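PDB 6HPG: outer envelope protein 64, mitochondrial from Arabidopsis thaliana, which probably acts as a chaperone receptor in Hsp90-dependent protein targeting to mitochondria, this chain being its domain of TPR repeats. Local coordinates for residues W22-I33 and N45-L53. Numbering follows the deposited sequence.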
ATOM      1  N   TRP A  22       1.573   4.347 -14.084  1.00 27.86           N
ATOM      2  CA  TRP A  22       0.753   4.109 -12.895  1.00 27.65           C
ATOM      3  C   TRP A  22      -0.547   3.426 -13.236  1.00 28.59           C
ATOM      4  O   TRP A  22      -0.949   2.541 -12.485  1.00 22.62           O
ATOM      5  CB  TRP A  22       0.430   5.401 -12.170  1.00 24.73           C
ATOM      6  CG  TRP A  22       1.598   6.242 -11.830  1.00 21.45           C
ATOM      7  CD1 TRP A  22       1.734   7.549 -12.112  1.00 22.30           C
ATOM      8  CD2 TRP A  22       2.794   5.841 -11.148  1.00 21.07           C
ATOM      9  NE1 TRP A  22       2.940   8.019 -11.652  1.00 26.13           N
ATOM     10  CE2 TRP A  22       3.623   6.992 -11.062  1.00 23.37           C
ATOM     11  CE3 TRP A  22       3.255   4.635 -10.612  1.00 22.60           C
ATOM     12  CZ2 TRP A  22       4.876   6.980 -10.452  1.00 21.77           C
ATOM     13  CZ3 TRP A  22       4.533   4.614 -10.012  1.00 24.12           C
ATOM     14  CH2 TRP A  22       5.317   5.798  -9.933  1.00 22.80           C
ATOM     15  N   ASN A  23      -1.218   3.859 -14.320  1.00 27.59           N
ATOM     16  CA  ASN A  23      -2.479   3.202 -14.748  1.00 28.29           C
ATOM     17  C   ASN A  23      -2.291   1.771 -15.224  1.00 25.57           C
ATOM     18  O   ASN A  23      -3.124   0.866 -14.942  1.00 21.79           O
ATOM     19  CB  ASN A  23      -3.151   3.964 -15.868  1.00 29.07           C
ATOM     20  CG  ASN A  23      -3.736   5.231 -15.397  1.00 33.65           C
ATOM     21  OD1 ASN A  23      -4.716   5.222 -14.665  1.00 38.08           O
ATOM     22  ND2 ASN A  23      -3.141   6.343 -15.793  1.00 36.64           N
ATOM     23  N   LYS A  24      -1.228   1.583 -16.000  1.00 25.72           N
ATOM     24  CA  LYS A  24      -0.861   0.245 -16.453  1.00 26.14           C
ATOM     25  C   LYS A  24      -0.655  -0.656 -15.253  1.00 23.45           C
ATOM     26  O   LYS A  24      -1.113  -1.793 -15.263  1.00 16.44           O
ATOM     27  CB  LYS A  24       0.370   0.232 -17.348  1.00 32.93           C
ATOM     28  CG  LYS A  24       0.027   0.413 -18.834  1.00 51.18           C
ATOM     29  CD  LYS A  24       1.105   1.128 -19.650  1.00 54.70           C
ATOM     30  CE  LYS A  24       0.510   2.283 -20.460  1.00 65.93           C
ATOM     31  NZ  LYS A  24       1.514   2.971 -21.325  1.00 70.15           N
ATOM     32  N   ALA A  25       0.008  -0.126 -14.226  1.00 22.90           N
ATOM     33  CA  ALA A  25       0.270  -0.862 -12.986  1.00 23.85           C
ATOM     34  C   ALA A  25      -1.024  -1.278 -12.335  1.00 19.84           C
ATOM     35  O   ALA A  25      -1.222  -2.446 -12.015  1.00 18.25           O
ATOM     36  CB  ALA A  25       1.092  -0.019 -12.021  1.00 27.46           C
ATOM     37  N   VAL A  26      -1.915  -0.298 -12.155  1.00 18.63           N
ATOM     38  CA  VAL A  26      -3.269  -0.520 -11.601  1.00 16.99           C
ATOM     39  C   VAL A  26      -3.994  -1.633 -12.372  1.00 17.71           C
ATOM     40  O   VAL A  26      -4.648  -2.466 -11.777  1.00 18.44           O
ATOM     41  CB  VAL A  26      -4.141   0.789 -11.647  1.00 15.71           C
ATOM     42  CG1 VAL A  26      -5.653   0.524 -11.537  1.00 14.76           C
ATOM     43  CG2 VAL A  26      -3.720   1.789 -10.584  1.00 17.41           C
ATOM     44  N   ASN A  27      -3.921  -1.573 -13.696  1.00 14.94           N
ATOM     45  CA  ASN A  27      -4.629  -2.511 -14.531  1.00 17.10           C
ATOM     46  C   ASN A  27      -4.040  -3.927 -14.435  1.00 18.72           C
ATOM     47  O   ASN A  27      -4.804  -4.892 -14.375  1.00 15.75           O
ATOM     48  CB  ASN A  27      -4.682  -2.007 -15.970  1.00 17.44           C
ATOM     49  CG  ASN A  27      -5.646  -0.833 -16.123  1.00 22.12           C
ATOM     50  OD1 ASN A  27      -6.638  -0.757 -15.418  1.00 22.09           O
ATOM     51  ND2 ASN A  27      -5.366   0.067 -17.064  1.00 23.98           N
ATOM     52  N   PHE A  28      -2.711  -4.038 -14.359  1.00 13.42           N
ATOM     53  CA  PHE A  28      -2.080  -5.345 -14.146  1.00 15.25           C
ATOM     54  C   PHE A  28      -2.448  -5.921 -12.779  1.00 15.53           C
ATOM     55  O   PHE A  28      -2.764  -7.107 -12.681  1.00 18.88           O
ATOM     56  CB  PHE A  28      -0.529  -5.301 -14.323  1.00 16.14           C
ATOM     57  CG  PHE A  28      -0.070  -5.357 -15.764  1.00 18.24           C
ATOM     58  CD1 PHE A  28      -0.498  -6.371 -16.608  1.00 19.22           C
ATOM     59  CD2 PHE A  28       0.816  -4.411 -16.273  1.00 22.79           C
ATOM     60  CE1 PHE A  28      -0.099  -6.418 -17.932  1.00 16.94           C
ATOM     61  CE2 PHE A  28       1.203  -4.446 -17.605  1.00 20.73           C
ATOM     62  CZ  PHE A  28       0.738  -5.459 -18.433  1.00 19.18           C
ATOM     63  N   TYR A  29      -2.495  -5.063 -11.763  1.00 14.12           N
ATOM     64  CA  TYR A  29      -2.746  -5.476 -10.407  1.00 13.16           C
ATOM     65  C   TYR A  29      -4.193  -5.837 -10.254  1.00 14.72           C
ATOM     66  O   TYR A  29      -4.524  -6.791  -9.528  1.00 12.67           O
ATOM     67  CB  TYR A  29      -2.319  -4.404  -9.412  1.00 13.56           C
ATOM     68  CG  TYR A  29      -0.808  -4.105  -9.309  1.00 14.94           C
ATOM     69  CD1 TYR A  29       0.152  -5.117  -9.292  1.00 15.85           C
ATOM     70  CD2 TYR A  29      -0.359  -2.809  -9.147  1.00 16.09           C
ATOM     71  CE1 TYR A  29       1.507  -4.827  -9.129  1.00 14.49           C
ATOM     72  CE2 TYR A  29       0.966  -2.533  -8.983  1.00 14.06           C
ATOM     73  CZ  TYR A  29       1.903  -3.539  -8.995  1.00 14.57           C
ATOM     74  OH  TYR A  29       3.249  -3.211  -8.816  1.00 15.65           O
ATOM     75  N   THR A  30      -5.062  -5.144 -10.989  1.00 15.96           N
ATOM     76  CA  THR A  30      -6.509  -5.493 -11.009  1.00 16.01           C
ATOM     77  C   THR A  30      -6.757  -6.902 -11.543  1.00 16.84           C
ATOM     78  O   THR A  30      -7.532  -7.737 -10.969  1.00 15.71           O
ATOM     79  CB  THR A  30      -7.272  -4.395 -11.756  1.00 15.69           C
ATOM     80  OG1 THR A  30      -7.111  -3.202 -10.990  1.00 12.53           O
ATOM     81  CG2 THR A  30      -8.795  -4.689 -11.950  1.00 16.30           C
ATOM     82  N   GLU A  31      -6.042  -7.203 -12.593  1.00 17.00           N
ATOM     83  CA  GLU A  31      -6.112  -8.527 -13.187  1.00 21.33           C
ATOM     84  C   GLU A  31      -5.506  -9.619 -12.289  1.00 20.00           C
ATOM     85  O   GLU A  31      -6.059 -10.744 -12.248  1.00 17.75           O
ATOM     86  CB  GLU A  31      -5.442  -8.524 -14.551  1.00 19.41           C
ATOM     87  CG  GLU A  31      -5.479  -9.841 -15.300  1.00 21.57           C
ATOM     88  CD  GLU A  31      -6.866 -10.224 -15.810  1.00 22.65           C
ATOM     89  OE1 GLU A  31      -6.990 -11.271 -16.494  1.00 29.96           O
ATOM     90  OE2 GLU A  31      -7.803  -9.472 -15.575  1.00 22.35           O
ATOM     91  N   ALA A  32      -4.354  -9.302 -11.667  1.00 18.09           N
ATOM     92  CA  ALA A  32      -3.725 -10.128 -10.659  1.00 16.88           C
ATOM     93  C   ALA A  32      -4.727 -10.517  -9.611  1.00 18.44           C
ATOM     94  O   ALA A  32      -4.871 -11.696  -9.266  1.00 18.80           O
ATOM     95  CB  ALA A  32      -2.559  -9.384 -10.014  1.00 22.17           C
ATOM     96  N   ILE A  33      -5.466  -9.520  -9.136  1.00 20.18           N
ATOM     97  CA  ILE A  33      -6.457  -9.698  -8.049  1.00 20.86           C
ATOM     98  C   ILE A  33      -7.691 -10.455  -8.541  1.00 21.74           C
ATOM     99  O   ILE A  33      -8.250 -11.277  -7.795  1.00 22.01           O
ATOM    100  CB  ILE A  33      -6.831  -8.324  -7.451  1.00 22.34           C
ATOM    101  CG1 ILE A  33      -5.657  -7.787  -6.635  1.00 20.60           C
ATOM    102  CG2 ILE A  33      -8.151  -8.293  -6.673  1.00 19.03           C
ATOM    103  CD1 ILE A  33      -5.868  -6.324  -6.320  1.00 19.88           C
ATOM    104  N   ASN A  45       0.269  -3.492  -3.355  1.00 18.61           N
ATOM    105  CA  ASN A  45       0.891  -2.925  -4.523  1.00 18.17           C
ATOM    106  C   ASN A  45      -0.099  -2.010  -5.274  1.00 18.46           C
ATOM    107  O   ASN A  45       0.262  -0.923  -5.712  1.00 19.89           O
ATOM    108  CB  ASN A  45       1.436  -4.019  -5.454  1.00 18.49           C
ATOM    109  CG  ASN A  45       2.673  -4.698  -4.911  1.00 18.01           C
ATOM    110  OD1 ASN A  45       3.240  -4.294  -3.884  1.00 21.03           O
ATOM    111  ND2 ASN A  45       3.101  -5.730  -5.588  1.00 18.15           N
ATOM    112  N   ARG A  46      -1.337  -2.423  -5.435  1.00 18.01           N
ATOM    113  CA  ARG A  46      -2.246  -1.565  -6.164  1.00 16.63           C
ATOM    114  C   ARG A  46      -2.492  -0.265  -5.424  1.00 17.15           C
ATOM    115  O   ARG A  46      -2.622   0.785  -6.058  1.00 16.19           O
ATOM    116  CB  ARG A  46      -3.569  -2.255  -6.469  1.00 15.84           C
ATOM    117  CG  ARG A  46      -4.306  -1.528  -7.581  1.00 16.54           C
ATOM    118  CD  ARG A  46      -5.516  -2.275  -8.079  1.00 16.42           C
ATOM    119  NE  ARG A  46      -6.474  -2.528  -7.006  1.00 18.52           N
ATOM    120  CZ  ARG A  46      -7.656  -3.135  -7.196  1.00 20.21           C
ATOM    121  NH1 ARG A  46      -8.082  -3.498  -8.418  1.00 16.17           N
ATOM    122  NH2 ARG A  46      -8.432  -3.352  -6.162  1.00 19.77           N
ATOM    123  N   ALA A  47      -2.611  -0.334  -4.080  1.00 16.00           N
ATOM    124  CA  ALA A  47      -2.613   0.899  -3.296  1.00 16.29           C
ATOM    125  C   ALA A  47      -1.487   1.853  -3.653  1.00 15.98           C
ATOM    126  O   ALA A  47      -1.707   3.065  -3.767  1.00 15.42           O
ATOM    127  CB  ALA A  47      -2.543   0.616  -1.812  1.00 16.74           C
ATOM    128  N   ALA A  48      -0.275   1.319  -3.727  1.00 14.58           N
ATOM    129  CA  ALA A  48       0.889   2.148  -4.092  1.00 17.43           C
ATOM    130  C   ALA A  48       0.664   2.822  -5.435  1.00 16.88           C
ATOM    131  O   ALA A  48       0.927   3.992  -5.587  1.00 17.33           O
ATOM    132  CB  ALA A  48       2.139   1.286  -4.160  1.00 14.65           C
ATOM    133  N   ALA A  49       0.205   2.076  -6.449  1.00 18.59           N
ATOM    134  CA  ALA A  49      -0.088   2.724  -7.768  1.00 19.37           C
ATOM    135  C   ALA A  49      -1.162   3.816  -7.643  1.00 17.91           C
ATOM    136  O   ALA A  49      -0.999   4.907  -8.214  1.00 17.70           O
ATOM    137  CB  ALA A  49      -0.492   1.704  -8.822  1.00 20.66           C
ATOM    138  N   PHE A  50      -2.179   3.580  -6.795  1.00 17.93           N
ATOM    139  CA  PHE A  50      -3.233   4.576  -6.567  1.00 20.33           C
ATOM    140  C   PHE A  50      -2.759   5.848  -5.854  1.00 21.96           C
ATOM    141  O   PHE A  50      -3.179   6.960  -6.207  1.00 20.88           O
ATOM    142  CB  PHE A  50      -4.422   3.986  -5.794  1.00 18.55           C
ATOM    143  CG  PHE A  50      -5.408   3.195  -6.634  1.00 20.40           C
ATOM    144  CD1 PHE A  50      -5.845   3.643  -7.899  1.00 21.22           C
ATOM    145  CD2 PHE A  50      -5.966   2.019  -6.123  1.00 20.30           C
ATOM    146  CE1 PHE A  50      -6.783   2.919  -8.611  1.00 19.76           C
ATOM    147  CE2 PHE A  50      -6.881   1.271  -6.864  1.00 19.67           C
ATOM    148  CZ  PHE A  50      -7.297   1.725  -8.089  1.00 20.10           C
ATOM    149  N   LEU A  51      -1.914   5.683  -4.842  1.00 20.70           N
ATOM    150  CA  LEU A  51      -1.279   6.816  -4.202  1.00 21.14           C
ATOM    151  C   LEU A  51      -0.596   7.757  -5.208  1.00 25.51           C
ATOM    152  O   LEU A  51      -0.702   8.963  -5.139  1.00 24.22           O
ATOM    153  CB  LEU A  51      -0.232   6.323  -3.223  1.00 21.38           C
ATOM    154  CG  LEU A  51      -0.750   5.799  -1.893  1.00 20.62           C
ATOM    155  CD1 LEU A  51       0.413   5.515  -0.959  1.00 21.11           C
ATOM    156  CD2 LEU A  51      -1.680   6.790  -1.254  1.00 19.74           C
ATOM    157  N   GLU A  52       0.089   7.183  -6.164  1.00 24.98           N
ATOM    158  CA  GLU A  52       0.810   7.999  -7.120  1.00 29.77           C
ATOM    159  C   GLU A  52      -0.123   8.794  -8.062  1.00 27.68           C
ATOM    160  O   GLU A  52       0.281   9.798  -8.611  1.00 30.12           O
ATOM    161  CB  GLU A  52       1.733   7.096  -7.889  1.00 26.34           C
ATOM    162  CG  GLU A  52       2.820   6.462  -7.019  1.00 28.56           C
ATOM    163  CD  GLU A  52       4.068   7.337  -6.877  1.00 30.36           C
ATOM    164  OE1 GLU A  52       4.058   8.465  -7.412  1.00 30.71           O
ATOM    165  OE2 GLU A  52       5.062   6.865  -6.281  1.00 27.96           O
ATOM    166  N   LEU A  53      -1.355   8.307  -8.232  1.00 26.77           N
ATOM    167  CA  LEU A  53      -2.396   8.937  -9.040  1.00 26.14           C
ATOM    168  C   LEU A  53      -3.250   9.927  -8.282  1.00 26.78           C
ATOM    169  O   LEU A  53      -4.116  10.552  -8.872  1.00 26.50           O
ATOM    170  CB  LEU A  53      -3.316   7.857  -9.622  1.00 24.94           C
ATOM    171  CG  LEU A  53      -2.703   7.044 -10.758  1.00 28.51           C
ATOM    172  CD1 LEU A  53      -3.618   5.878 -11.125  1.00 30.51           C
ATOM    173  CD2 LEU A  53      -2.424   7.927 -11.967  1.00 28.59           C
TER
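Glu52 crosses one face of the Trp22 indole: the glutamate CB sits over the middle of that face, 3.6 Å from Trp22 CD2, and a bend at chi2 (-87°) stacks the carboxylate above the CZ2-CH2 side of the six-membered ring, the two planes only 10° apart. Leu53 packs beside them, its CG 3.8 Å from Trp22 CB. With an alanine at Trp22, the aliphatic part of Glu52 would probably lose its aromatic platform and a gap would open beside Leu53. Further along, the small Ala49 lets the helices come close; its CB meets Val26 CG2 at 3.7 Å and Ala25 CB at 4.0 Å. Branched Val26 touches Phe50 CE1 with both methyls, CG2 making an off-centre CH-pi contact with the ring.

At the other end, Asn45 CB rests over one face of the Tyr29 ring, 3.6 Å from Tyr29 CZ, while Arg46 enters the hole formed by Val26, Tyr29, Thr30 and Ile33. The long chain of Arg46, bent at chi3 (58°), suits this place by packing its methylenes on Tyr29 CB while turning the guanidinium back to Thr30. Arg46 NH1 donates in the guanidinium plane to Thr30 OG1 at 2.8 Å, and Ile33 CD1 lies over one face of the group, 3.8 Å from Arg46 CZ. Thr30 OG1 is itself fixed by donating to Val26 O at 2.7 Å, and Arg46 NE forms a salt bridge with Asp62 of helix 56-69. Outside the two helices, Tyr29 OH is hydrogen-bonded to Asn14 of helix 2-18, and Asn45 ND2 to the backbone of the bound peptide. Segments 22-33 and 45-52 run nearly antiparallel, joining the second helix of TPR 1 to the first of TPR 2 in the inter-repeat packing of a tetratricopeptide superhelix, whose groove holds the peptide.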